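Local coordinates for cytochrome P450 (Bacillus subtilis subsp. subtilis, PDB 4RM4), which probably acts as a heme-dependent monooxygenase, using molecular oxygen to oxidise organic substrates, at residues Y30-R34 with A315-E321. Numbering follows the deposited sequence.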
loop_
_atom_site.group_PDB
_atom_site.type_symbol
_atom_site.label_atom_id
_atom_site.label_comp_id
_atom_site.label_asym_id
_atom_site.label_seq_id
_atom_site.Cartn_x
_atom_site.Cartn_y
_atom_site.Cartn_z
ATOM N N TYR A 30 -18.850 -2.331 7.478
ATOM C CA TYR A 30 -17.984 -1.955 8.590
ATOM C C TYR A 30 -18.801 -1.208 9.655
ATOM O O TYR A 30 -18.676 -1.472 10.844
ATOM C CB TYR A 30 -16.862 -1.019 8.121
ATOM C CG TYR A 30 -15.836 -1.605 7.158
ATOM C CD1 TYR A 30 -15.155 -0.782 6.264
ATOM C CD2 TYR A 30 -15.527 -2.958 7.169
ATOM C CE1 TYR A 30 -14.209 -1.294 5.384
ATOM C CE2 TYR A 30 -14.576 -3.480 6.301
ATOM C CZ TYR A 30 -13.926 -2.640 5.409
ATOM O OH TYR A 30 -12.982 -3.138 4.542
ATOM N N GLU A 31 -19.605 -0.243 9.215
ATOM C CA GLU A 31 -20.386 0.561 10.149
ATOM C C GLU A 31 -21.331 -0.306 10.975
ATOM O O GLU A 31 -21.485 -0.087 12.178
ATOM C CB GLU A 31 -21.173 1.674 9.441
ATOM C CG GLU A 31 -22.023 2.510 10.411
ATOM C CD GLU A 31 -22.335 3.889 9.876
ATOM O OE1 GLU A 31 -22.136 4.119 8.663
ATOM O OE2 GLU A 31 -22.784 4.747 10.668
ATOM N N SER A 32 -21.930 -1.308 10.338
ATOM C CA SER A 32 -22.822 -2.216 11.046
ATOM C C SER A 32 -22.063 -3.068 12.078
ATOM O O SER A 32 -22.553 -3.287 13.184
ATOM C CB SER A 32 -23.611 -3.089 10.067
ATOM O OG SER A 32 -22.825 -4.138 9.556
ATOM N N MET A 33 -20.861 -3.529 11.731
ATOM C CA MET A 33 -20.045 -4.298 12.676
ATOM C C MET A 33 -19.549 -3.445 13.844
ATOM O O MET A 33 -19.571 -3.881 14.985
ATOM C CB MET A 33 -18.862 -4.972 11.962
ATOM C CG MET A 33 -19.279 -5.836 10.788
ATOM S SD MET A 33 -20.170 -7.340 11.251
ATOM C CE MET A 33 -18.860 -8.270 12.058
ATOM N N ARG A 34 -19.080 -2.234 13.567
ATOM C CA ARG A 34 -18.644 -1.373 14.665
ATOM C C ARG A 34 -19.766 -1.210 15.688
ATOM O O ARG A 34 -19.530 -1.208 16.909
ATOM C CB ARG A 34 -18.212 -0.004 14.150
ATOM C CG ARG A 34 -16.898 -0.029 13.395
ATOM C CD ARG A 34 -16.330 1.372 13.284
ATOM N NE ARG A 34 -17.227 2.330 12.619
ATOM C CZ ARG A 34 -17.384 2.419 11.298
ATOM N NH1 ARG A 34 -18.201 3.328 10.775
ATOM N NH2 ARG A 34 -16.739 1.593 10.495
ATOM N N ALA A 315 -9.387 -0.231 7.686
ATOM C CA ALA A 315 -10.351 0.508 6.876
ATOM C C ALA A 315 -11.554 0.920 7.703
ATOM O O ALA A 315 -12.081 2.012 7.513
ATOM C CB ALA A 315 -10.789 -0.282 5.661
ATOM N N SER A 316 -11.982 0.045 8.614
ATOM C CA SER A 316 -13.103 0.352 9.507
ATOM C C SER A 316 -12.692 1.353 10.590
ATOM O O SER A 316 -13.441 2.288 10.907
ATOM C CB SER A 316 -13.647 -0.938 10.146
ATOM O OG SER A 316 -14.685 -0.669 11.094
ATOM N N ALA A 317 -11.509 1.145 11.169
ATOM C CA ALA A 317 -10.967 2.065 12.170
ATOM C C ALA A 317 -10.989 3.511 11.685
ATOM O O ALA A 317 -11.316 4.442 12.432
ATOM C CB ALA A 317 -9.551 1.659 12.529
ATOM N N ASN A 318 -10.662 3.679 10.418
ATOM C CA ASN A 318 -10.500 4.984 9.809
ATOM C C ASN A 318 -11.846 5.700 9.605
ATOM O O ASN A 318 -11.868 6.891 9.282
ATOM C CB ASN A 318 -9.776 4.835 8.461
ATOM C CG ASN A 318 -8.257 4.685 8.600
ATOM O OD1 ASN A 318 -7.694 4.721 9.705
ATOM N ND2 ASN A 318 -7.589 4.506 7.464
ATOM N N ARG A 319 -12.949 4.972 9.795
ATOM C CA ARG A 319 -14.304 5.527 9.673
ATOM C C ARG A 319 -15.027 5.601 11.016
ATOM O O ARG A 319 -16.224 5.920 11.074
ATOM C CB ARG A 319 -15.165 4.674 8.726
ATOM C CG ARG A 319 -14.641 4.499 7.310
ATOM C CD ARG A 319 -14.611 5.840 6.618
ATOM N NE ARG A 319 -14.482 5.777 5.161
ATOM C CZ ARG A 319 -15.487 5.894 4.296
ATOM N NH1 ARG A 319 -16.743 6.039 4.729
ATOM N NH2 ARG A 319 -15.234 5.864 2.991
ATOM N N ASP A 320 -14.318 5.267 12.086
ATOM C CA ASP A 320 -14.921 5.127 13.404
ATOM C C ASP A 320 -15.303 6.477 14.008
ATOM O O ASP A 320 -14.450 7.326 14.241
ATOM C CB ASP A 320 -13.981 4.360 14.331
ATOM C CG ASP A 320 -14.607 4.053 15.671
ATOM O OD1 ASP A 320 -15.707 4.600 15.959
ATOM O OD2 ASP A 320 -13.998 3.272 16.434
ATOM N N GLU A 321 -16.603 6.652 14.232
ATOM C CA GLU A 321 -17.170 7.873 14.785
ATOM C C GLU A 321 -16.586 8.241 16.155
ATOM O O GLU A 321 -16.600 9.407 16.549
ATOM C CB GLU A 321 -18.698 7.710 14.897
ATOM C CG GLU A 321 -19.412 7.352 13.567
ATOM C CD GLU A 321 -19.330 5.860 13.138
ATOM O OE1 GLU A 321 -18.580 5.054 13.732
ATOM O OE2 GLU A 321 -20.045 5.495 12.182
#
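Arg34 and Glu321 meet side-on: NE of Arg34 gives its hydrogen to OE1 of Glu321 at 3.2 Å, and NH1 of Arg34 reaches OE2 of Glu321 at 3.2 Å, both oxygens being met on their syn sides. The pairing is not flat, since the two planes are turned 42° apart, yet OE2 lies almost exactly in the guanidinium plane. At another edge of the same group, NH2 of Arg34 donates a nearly straight bond (163°) to OG of Ser316, 3.1 Å away. The bend of the arginine at chi3 (-58°) turns its guanidinium back over its own helix, where CA of Glu31 underlies one face; the peptide between Arg319 and Asp320 covers the opposite one. Packing continues at Tyr30, whose ring receives CB of Ser316 off-centre in a CH-pi contact, while its CE1 lies 3.6 Å from CB of Ala315. In this cytochrome P450 the contact joins the first modelled helix, 27-36, to the short helix 314-317, which follows strand 309-312 of the mixed sheet, and to the type I turn from Ala317 to Asp320. With Arg34 replaced by an alanine, the Glu321 carboxylate is likely to lose the guanidinium that pairs with it, and a gap would probably open against the turn. OE2 of Glu31 also comes within 3.2 Å of OE2 of Glu321, a like-charge approach that Arg34 probably eases, as may the weak hydrogen bond between Glu31 and His328. Farther out, the hydroxyl of Ser316 is also bonded to the carbonyl of Phe51, and the Asp320 carboxylate holds the backbone nitrogens of Ala322 and Tyr53. The guanidinium of Arg319 bonds the carbonyl of Phe282 and makes cation-pi contacts with Phe27 and Phe282.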